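PDB 6LJ9: SUMO-1 cysteine protease S273R from African swine fever virus pig/Kenya/KEN-50/1950, which acts as a viral cysteine protease that probably matures the pp220 and pp62 polyproteins into core-shell proteins and dampens host pyroptosis and cGAS-STING signalling. Local coordinates for residues R99-Y104 with V146-N151; C14-T19 with Y239-L244. One frame throughout, in Å; residues are numbered along the deposited sequence.

How the contacts relate
Both contacts gather around the C-terminal end of helix 90-103, and their centres lie about 12 Å apart. Contact 1 holds this end of the helix against the loop 146-151; contact 2 joins the N-terminal loop 14-19 to helix 232-244. They meet through Arg241, whose NH1 lies 3.3 Å from Trp100 NE1 in a cation-pi pair and whose NE comes 2.9 Å from Tyr104 OH. Along the chain, contact 1 is nested inside the long loop closed by contact 2. Neither reaches the inferred active-site residues His168, Asn187 and Cys232, although helix 232-244 begins at Cys232, the probable nucleophile, and contact 2 uses its opposite end.

Contact 1 of 2, residues R99-Y104 with V146-N151; sequences RWAIKY and VKRPCN
The carbonyl oxygen of Ala101 is gripped by both terminal nitrogens of Arg148. The stronger bond runs from Arg148 NH2 to Ala101 O at 2.6 Å, with an N-H...O angle of 159° and the oxygen practically in the guanidinium plane. Arg148 NH1 shares the same oxygen through a weak bond of 3.1 Å that is clearly bent. The guanidinium therefore presents its outer edge, between the two nitrogens, to a single acceptor. Its NH2 also packs against the methyl of Ala101, 3.4 Å from CB, and passes 3.2 Å from Tyr104 O at an angle too poor for a hydrogen bond.

Arg148 spans a long separation: the nearest alpha carbons of the two segments, those of Tyr104 and Cys150, are 9.4 Å apart. CG sits between the backbone N and the carbonyl carbon (chi1 63°), and from there the chain runs extended to NE, carrying the charge straight to the helix. Two further partners fix the group: NH2 bonds to Phe107 O, and NE makes a weak bond to Gln139 OE1. Ala101 O lies in the last turn of helix 90-103, and Tyr104 is the first residue to depart from helical backbone angles, so the positive charge probably also suits the partly negative helix end. The phenol of Tyr104 leads elsewhere, its OH bonding to Asp245.

Ala101 is buried, its side chain also resting on Gln139, Val141 and Asn109. Arg148 thus ties a helix end to the connection between the hairpin 139-141/144-146 and strand 152-158. Because its NH2 bonds both Ala101 O and Phe107 O, it also joins the helix directly to the start of strand 107-109, an outermost strand, within this chain, of the mixed five-stranded sheet in a Ulp1-like cysteine protease fold.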
ATOM      1  N   ARG B  99       7.052  -4.301  12.874  1.00 19.89           N
ATOM      2  CA  ARG B  99       7.940  -3.971  11.763  1.00 24.93           C
ATOM      3  C   ARG B  99       7.210  -4.030  10.427  1.00 25.70           C
ATOM      4  O   ARG B  99       7.497  -3.234   9.524  1.00 28.52           O
ATOM      5  CB  ARG B  99       9.145  -4.912  11.752  1.00 25.21           C
ATOM      6  CG  ARG B  99      10.221  -4.554  12.765  1.00 30.44           C
ATOM      7  CD  ARG B  99      11.272  -5.648  12.878  1.00 37.96           C
ATOM      8  NE  ARG B  99      12.425  -5.207  13.658  1.00 35.87           N
ATOM      9  CZ  ARG B  99      12.466  -5.183  14.986  1.00 34.73           C
ATOM     10  NH1 ARG B  99      11.413  -5.574  15.692  1.00 28.30           N
ATOM     11  NH2 ARG B  99      13.558  -4.763  15.609  1.00 40.89           N
ATOM     12  N   TRP B 100       6.270  -4.967  10.276  1.00 25.35           N
ATOM     13  CA  TRP B 100       5.504  -5.047   9.037  1.00 20.95           C
ATOM     14  C   TRP B 100       4.602  -3.834   8.858  1.00 23.38           C
ATOM     15  O   TRP B 100       4.308  -3.444   7.721  1.00 32.02           O
ATOM     16  CB  TRP B 100       4.678  -6.332   9.010  1.00 21.45           C
ATOM     17  CG  TRP B 100       5.503  -7.575   8.886  1.00 22.36           C
ATOM     18  CD1 TRP B 100       6.851  -7.651   8.683  1.00 25.85           C
ATOM     19  CD2 TRP B 100       5.032  -8.926   8.955  1.00 18.14           C
ATOM     20  NE1 TRP B 100       7.247  -8.964   8.623  1.00 26.04           N
ATOM     21  CE2 TRP B 100       6.149  -9.767   8.786  1.00 29.32           C
ATOM     22  CE3 TRP B 100       3.773  -9.505   9.144  1.00 23.24           C
ATOM     23  CZ2 TRP B 100       6.046 -11.157   8.801  1.00 25.43           C
ATOM     24  CZ3 TRP B 100       3.672 -10.885   9.158  1.00 23.43           C
ATOM     25  CH2 TRP B 100       4.802 -11.695   8.988  1.00 22.39           C
ATOM     26  N   ALA B 101       4.158  -3.226   9.960  1.00 17.50           N
ATOM     27  CA  ALA B 101       3.339  -2.023   9.873  1.00 25.12           C
ATOM     28  C   ALA B 101       4.116  -0.835   9.320  1.00 29.56           C
ATOM     29  O   ALA B 101       3.500   0.125   8.846  1.00 21.87           O
ATOM     30  CB  ALA B 101       2.762  -1.681  11.246  1.00 17.91           C
ATOM     31  N   ILE B 102       5.448  -0.877   9.376  1.00 29.68           N
ATOM     32  CA  ILE B 102       6.256   0.162   8.745  1.00 27.22           C
ATOM     33  C   ILE B 102       6.152   0.059   7.228  1.00 19.66           C
ATOM     34  O   ILE B 102       5.912   1.054   6.534  1.00 45.18           O
ATOM     35  CB  ILE B 102       7.720   0.062   9.210  1.00 30.24           C
ATOM     36  CG1 ILE B 102       7.800  -0.049  10.733  1.00 28.89           C
ATOM     37  CG2 ILE B 102       8.519   1.257   8.718  1.00 24.59           C
ATOM     38  CD1 ILE B 102       9.196  -0.329  11.248  1.00 38.91           C
ATOM     39  N   LYS B 103       6.333  -1.150   6.694  1.00 19.12           N
ATOM     40  CA  LYS B 103       6.338  -1.351   5.250  1.00 27.83           C
ATOM     41  C   LYS B 103       4.927  -1.305   4.674  1.00 23.80           C
ATOM     42  O   LYS B 103       4.684  -0.639   3.662  1.00 29.66           O
ATOM     43  CB  LYS B 103       7.022  -2.681   4.923  1.00 36.08           C
ATOM     44  CG  LYS B 103       6.799  -3.193   3.513  1.00 37.40           C
ATOM     45  CD  LYS B 103       7.557  -4.494   3.296  1.00 44.72           C
ATOM     46  CE  LYS B 103       7.075  -5.221   2.054  1.00 42.69           C
ATOM     47  NZ  LYS B 103       7.211  -4.387   0.829  1.00 54.50           N
ATOM     48  N   TYR B 104       3.989  -2.005   5.306  1.00 27.66           N
ATOM     49  CA  TYR B 104       2.586  -1.990   4.897  1.00 18.44           C
ATOM     50  C   TYR B 104       1.883  -0.899   5.697  1.00 25.55           C
ATOM     51  O   TYR B 104       1.446  -1.122   6.828  1.00 19.49           O
ATOM     52  CB  TYR B 104       1.952  -3.360   5.112  1.00 15.69           C
ATOM     53  CG  TYR B 104       2.645  -4.470   4.352  1.00 23.00           C
ATOM     54  CD1 TYR B 104       2.350  -4.710   3.018  1.00 15.87           C
ATOM     55  CD2 TYR B 104       3.598  -5.273   4.968  1.00 23.11           C
ATOM     56  CE1 TYR B 104       2.980  -5.719   2.316  1.00 16.48           C
ATOM     57  CE2 TYR B 104       4.234  -6.287   4.272  1.00 23.31           C
ATOM     58  CZ  TYR B 104       3.921  -6.505   2.948  1.00 28.14           C
ATOM     59  OH  TYR B 104       4.551  -7.513   2.253  1.00 31.07           O
ATOM     60  N   VAL B 146       0.654   5.680  16.578  1.00 27.45           N
ATOM     61  CA  VAL B 146       0.291   6.093  15.225  1.00 19.06           C
ATOM     62  C   VAL B 146      -1.207   5.900  15.033  1.00 26.42           C
ATOM     63  O   VAL B 146      -1.772   4.879  15.437  1.00 31.92           O
ATOM     64  CB  VAL B 146       1.097   5.304  14.168  1.00 31.36           C
ATOM     65  CG1 VAL B 146       0.367   5.277  12.836  1.00 28.25           C
ATOM     66  CG2 VAL B 146       2.485   5.902  13.998  1.00 24.88           C
ATOM     67  N   LYS B 147      -1.851   6.893  14.418  1.00 20.92           N
ATOM     68  CA  LYS B 147      -3.233   6.785  13.966  1.00 29.35           C
ATOM     69  C   LYS B 147      -3.263   7.033  12.466  1.00 31.59           C
ATOM     70  O   LYS B 147      -2.850   8.102  12.002  1.00 41.33           O
ATOM     71  CB  LYS B 147      -4.143   7.775  14.696  1.00 30.12           C
ATOM     72  CG  LYS B 147      -4.154   7.599  16.200  1.00 39.60           C
ATOM     73  CD  LYS B 147      -5.521   7.894  16.800  1.00 40.14           C
ATOM     74  CE  LYS B 147      -6.008   9.285  16.436  1.00 46.70           C
ATOM     75  NZ  LYS B 147      -6.796   9.902  17.542  1.00 59.71           N
ATOM     76  N   ARG B 148      -3.751   6.049  11.714  1.00 27.07           N
ATOM     77  CA  ARG B 148      -3.745   6.114  10.259  1.00 20.94           C
ATOM     78  C   ARG B 148      -4.832   5.196   9.729  1.00 33.48           C
ATOM     79  O   ARG B 148      -5.162   4.196  10.379  1.00 29.96           O
ATOM     80  CB  ARG B 148      -2.376   5.707   9.696  1.00 17.41           C
ATOM     81  CG  ARG B 148      -1.995   4.269  10.002  1.00 21.17           C
ATOM     82  CD  ARG B 148      -0.594   3.944   9.518  1.00 27.07           C
ATOM     83  NE  ARG B 148      -0.307   2.516   9.621  1.00 17.81           N
ATOM     84  CZ  ARG B 148       0.867   1.964   9.332  1.00 25.96           C
ATOM     85  NH1 ARG B 148       1.877   2.721   8.924  1.00 24.72           N
ATOM     86  NH2 ARG B 148       1.031   0.654   9.453  1.00 19.81           N
ATOM     87  N   PRO B 149      -5.416   5.506   8.570  1.00 28.60           N
ATOM     88  CA  PRO B 149      -6.447   4.626   8.004  1.00 30.55           C
ATOM     89  C   PRO B 149      -5.844   3.309   7.538  1.00 26.18           C
ATOM     90  O   PRO B 149      -4.885   3.285   6.765  1.00 37.25           O
ATOM     91  CB  PRO B 149      -7.004   5.442   6.831  1.00 33.26           C
ATOM     92  CG  PRO B 149      -5.895   6.372   6.464  1.00 29.52           C
ATOM     93  CD  PRO B 149      -5.205   6.712   7.753  1.00 22.17           C
ATOM     94  N   CYS B 150      -6.419   2.209   8.020  1.00 17.09           N
ATOM     95  CA  CYS B 150      -5.952   0.865   7.712  1.00 14.81           C
ATOM     96  C   CYS B 150      -7.100   0.049   7.136  1.00 25.95           C
ATOM     97  O   CYS B 150      -8.202   0.042   7.698  1.00 33.35           O
ATOM     98  CB  CYS B 150      -5.395   0.179   8.964  1.00 15.36           C
ATOM     99  SG  CYS B 150      -4.015   1.046   9.747  1.00 23.98           S
ATOM    100  N   ASN B 151      -6.842  -0.629   6.017  1.00 19.92           N
ATOM    101  CA  ASN B 151      -7.804  -1.542   5.411  1.00 27.40           C
ATOM    102  C   ASN B 151      -7.412  -3.003   5.598  1.00 25.35           C
ATOM    103  O   ASN B 151      -8.009  -3.883   4.968  1.00 25.14           O
ATOM    104  CB  ASN B 151      -7.987  -1.223   3.923  1.00 21.61           C
ATOM    105  CG  ASN B 151      -6.674  -1.171   3.160  1.00 28.32           C
ATOM    106  OD1 ASN B 151      -5.639  -1.629   3.642  1.00 30.20           O
ATOM    107  ND2 ASN B 151      -6.718  -0.614   1.955  1.00 31.71           N
TER

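Contact 2 of 2, residues C14-T19 with Y239-L244; sequences CAEHIT and YIRARL
The loop 14-19 and the last turns of helix 232-244 keep their backbones far apart: the nearest alpha carbons, those of Glu16 and Arg241, are 12.1 Å from each other. A type I beta turn from Ala15 to Ile18, closed by Ile18 N to Ala15 O, holds Glu16 at its second position; regular helical bonds, such as Arg243 N to Tyr239 O, frame Arg241. The separation is spanned by a bidentate, end-on salt bridge joining the N-terminal part of the chain to a helix of the Ulp1-type catalytic domain.

The two side chains come from opposite directions. Arg241 NH2 donates to Glu16 OE1 at 2.7 Å with an N-H...O angle of 166°, while NH1 reaches Glu16 OE2 at 3.2 Å, a longer but still fairly straight bond. The pairing is not flat: carboxylate and guanidinium planes stand 64° apart. OE1 lies close to the guanidinium plane, yet both nitrogens approach their oxygens from above the carboxylate plane, an orientation that the bend of Glu16 at chi2 helps to set. On the helix side, CG is anti to the backbone N (chi1 -179°) and the chain bends at chi2 before running out to the charge.

Arg241 is buried, and the Glu16 carboxylate probably offsets much of its charge. The hydrocarbon part of Lys103, on helix 90-103, packs against both side chains, with its CD beside Glu16 CB and its CE beside Arg241 NH2. Nearby, Cys14 pins the loop through its disulfide to Cys24. Arg241 NH2 serves two acceptors at once, Glu16 OE1 and the hydroxyl oxygen OG1 of Thr8.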
ATOM      1  N   CYS B  14      18.186  -7.634   7.409  1.00 31.62           N
ATOM      2  CA  CYS B  14      17.873  -6.216   7.445  1.00 33.71           C
ATOM      3  C   CYS B  14      16.365  -6.014   7.545  1.00 42.41           C
ATOM      4  O   CYS B  14      15.570  -6.889   7.190  1.00 39.59           O
ATOM      5  CB  CYS B  14      18.403  -5.503   6.199  1.00 27.14           C
ATOM      6  SG  CYS B  14      20.144  -5.775   5.791  1.00 58.80           S
ATOM      7  N   ALA B  15      15.972  -4.842   8.040  1.00 46.34           N
ATOM      8  CA  ALA B  15      14.557  -4.509   8.099  1.00 48.13           C
ATOM      9  C   ALA B  15      13.977  -4.436   6.689  1.00 45.98           C
ATOM     10  O   ALA B  15      14.665  -4.077   5.728  1.00 50.24           O
ATOM     11  CB  ALA B  15      14.343  -3.185   8.832  1.00 36.65           C
ATOM     12  N   GLU B  16      12.694  -4.787   6.574  1.00 44.66           N
ATOM     13  CA  GLU B  16      12.062  -4.892   5.262  1.00 46.27           C
ATOM     14  C   GLU B  16      12.020  -3.547   4.544  1.00 46.54           C
ATOM     15  O   GLU B  16      12.162  -3.491   3.318  1.00 62.89           O
ATOM     16  CB  GLU B  16      10.654  -5.469   5.407  1.00 50.91           C
ATOM     17  CG  GLU B  16      10.597  -6.803   6.134  1.00 47.85           C
ATOM     18  CD  GLU B  16      10.232  -7.956   5.218  1.00 59.13           C
ATOM     19  OE1 GLU B  16       9.834  -7.697   4.062  1.00 65.09           O
ATOM     20  OE2 GLU B  16      10.341  -9.121   5.655  1.00 66.21           O
ATOM     21  N   HIS B  17      11.821  -2.459   5.287  1.00 51.04           N
ATOM     22  CA  HIS B  17      11.747  -1.132   4.689  1.00 61.69           C
ATOM     23  C   HIS B  17      13.114  -0.550   4.351  1.00 63.53           C
ATOM     24  O   HIS B  17      13.175   0.552   3.792  1.00 62.01           O
ATOM     25  CB  HIS B  17      11.002  -0.169   5.619  1.00 57.57           C
ATOM     26  CG  HIS B  17      11.633  -0.020   6.968  1.00 55.47           C
ATOM     27  ND1 HIS B  17      11.439  -0.929   7.986  1.00 49.62           N
ATOM     28  CD2 HIS B  17      12.447   0.938   7.471  1.00 51.08           C
ATOM     29  CE1 HIS B  17      12.109  -0.540   9.055  1.00 51.17           C
ATOM     30  NE2 HIS B  17      12.730   0.589   8.770  1.00 54.09           N
ATOM     31  N   ILE B  18      14.199  -1.246   4.674  1.00 72.60           N
ATOM     32  CA  ILE B  18      15.540  -0.756   4.371  1.00 78.73           C
ATOM     33  C   ILE B  18      15.825  -0.991   2.893  1.00 75.43           C
ATOM     34  O   ILE B  18      15.740  -2.124   2.405  1.00 68.73           O
ATOM     35  CB  ILE B  18      16.592  -1.440   5.254  1.00 86.36           C
ATOM     36  CG1 ILE B  18      16.363  -1.087   6.725  1.00 84.99           C
ATOM     37  CG2 ILE B  18      17.994  -1.044   4.816  1.00 86.63           C
ATOM     38  CD1 ILE B  18      16.292   0.399   6.995  1.00 79.93           C
ATOM     39  N   THR B  19      16.171   0.082   2.179  1.00 88.55           N
ATOM     40  CA  THR B  19      16.408  -0.012   0.742  1.00101.02           C
ATOM     41  C   THR B  19      17.815  -0.508   0.420  1.00 96.96           C
ATOM     42  O   THR B  19      18.027  -1.103  -0.642  1.00 93.55           O
ATOM     43  CB  THR B  19      16.160   1.353   0.088  1.00108.57           C
ATOM     44  OG1 THR B  19      14.856   1.824   0.451  1.00108.53           O
ATOM     45  CG2 THR B  19      16.244   1.258  -1.431  1.00108.83           C
ATOM     46  N   TYR B 239       0.651 -16.657   7.416  1.00 17.15           N
ATOM     47  CA  TYR B 239      -0.686 -16.395   6.894  1.00 25.43           C
ATOM     48  C   TYR B 239      -0.934 -14.899   6.766  1.00 22.51           C
ATOM     49  O   TYR B 239      -1.424 -14.424   5.735  1.00 30.53           O
ATOM     50  CB  TYR B 239      -1.738 -17.043   7.796  1.00  9.04           C
ATOM     51  CG  TYR B 239      -3.160 -16.873   7.306  1.00 21.97           C
ATOM     52  CD1 TYR B 239      -3.686 -17.719   6.339  1.00 18.33           C
ATOM     53  CD2 TYR B 239      -3.979 -15.872   7.815  1.00 15.08           C
ATOM     54  CE1 TYR B 239      -4.984 -17.571   5.889  1.00 18.96           C
ATOM     55  CE2 TYR B 239      -5.280 -15.716   7.371  1.00 18.96           C
ATOM     56  CZ  TYR B 239      -5.776 -16.570   6.408  1.00 25.19           C
ATOM     57  OH  TYR B 239      -7.069 -16.421   5.961  1.00 21.62           O
ATOM     58  N   ILE B 240      -0.590 -14.137   7.806  1.00 23.38           N
ATOM     59  CA  ILE B 240      -0.780 -12.689   7.766  1.00 17.07           C
ATOM     60  C   ILE B 240       0.068 -12.070   6.661  1.00 20.39           C
ATOM     61  O   ILE B 240      -0.399 -11.209   5.906  1.00 16.07           O
ATOM     62  CB  ILE B 240      -0.462 -12.068   9.139  1.00 15.78           C
ATOM     63  CG1 ILE B 240      -1.462 -12.557  10.191  1.00 17.97           C
ATOM     64  CG2 ILE B 240      -0.455 -10.548   9.047  1.00  9.33           C
ATOM     65  CD1 ILE B 240      -1.224 -11.993  11.578  1.00 28.51           C
ATOM     66  N   ARG B 241       1.323 -12.506   6.543  1.00 22.10           N
ATOM     67  CA  ARG B 241       2.208 -11.938   5.530  1.00 15.38           C
ATOM     68  C   ARG B 241       1.742 -12.294   4.123  1.00 14.05           C
ATOM     69  O   ARG B 241       1.789 -11.453   3.216  1.00 25.76           O
ATOM     70  CB  ARG B 241       3.643 -12.411   5.756  1.00 18.84           C
ATOM     71  CG  ARG B 241       4.644 -11.841   4.763  1.00 29.74           C
ATOM     72  CD  ARG B 241       4.588 -10.322   4.741  1.00 31.43           C
ATOM     73  NE  ARG B 241       5.515  -9.748   3.772  1.00 35.04           N
ATOM     74  CZ  ARG B 241       6.735  -9.316   4.071  1.00 35.70           C
ATOM     75  NH1 ARG B 241       7.182  -9.392   5.317  1.00 21.30           N
ATOM     76  NH2 ARG B 241       7.510  -8.806   3.123  1.00 25.87           N
ATOM     77  N   ALA B 242       1.288 -13.533   3.919  1.00 19.71           N
ATOM     78  CA  ALA B 242       0.799 -13.930   2.602  1.00 12.41           C
ATOM     79  C   ALA B 242      -0.457 -13.155   2.220  1.00 17.64           C
ATOM     80  O   ALA B 242      -0.606 -12.738   1.066  1.00 22.68           O
ATOM     81  CB  ALA B 242       0.532 -15.434   2.570  1.00 12.44           C
ATOM     82  N   ARG B 243      -1.372 -12.952   3.172  1.00 15.08           N
ATOM     83  CA  ARG B 243      -2.565 -12.163   2.885  1.00 23.95           C
ATOM     84  C   ARG B 243      -2.206 -10.708   2.613  1.00 21.50           C
ATOM     85  O   ARG B 243      -2.846 -10.045   1.787  1.00 21.45           O
ATOM     86  CB  ARG B 243      -3.559 -12.258   4.043  1.00 16.45           C
ATOM     87  CG  ARG B 243      -4.046 -13.667   4.345  1.00 19.28           C
ATOM     88  CD  ARG B 243      -5.027 -14.176   3.302  1.00 19.10           C
ATOM     89  NE  ARG B 243      -6.282 -13.430   3.317  1.00 19.58           N
ATOM     90  CZ  ARG B 243      -6.630 -12.535   2.399  1.00 21.69           C
ATOM     91  NH1 ARG B 243      -5.818 -12.276   1.384  1.00 27.17           N
ATOM     92  NH2 ARG B 243      -7.792 -11.904   2.492  1.00 23.68           N
ATOM     93  N   LEU B 244      -1.183 -10.192   3.303  1.00 16.93           N
ATOM     94  CA  LEU B 244      -0.724  -8.831   3.046  1.00 11.62           C
ATOM     95  C   LEU B 244      -0.161  -8.697   1.638  1.00 20.47           C
ATOM     96  O   LEU B 244      -0.367  -7.673   0.974  1.00 22.74           O
ATOM     97  CB  LEU B 244       0.321  -8.423   4.085  1.00 18.69           C
ATOM     98  CG  LEU B 244      -0.191  -8.021   5.470  1.00 18.28           C
ATOM     99  CD1 LEU B 244       0.972  -7.763   6.416  1.00 14.02           C
ATOM    100  CD2 LEU B 244      -1.085  -6.794   5.374  1.00  9.58           C
TER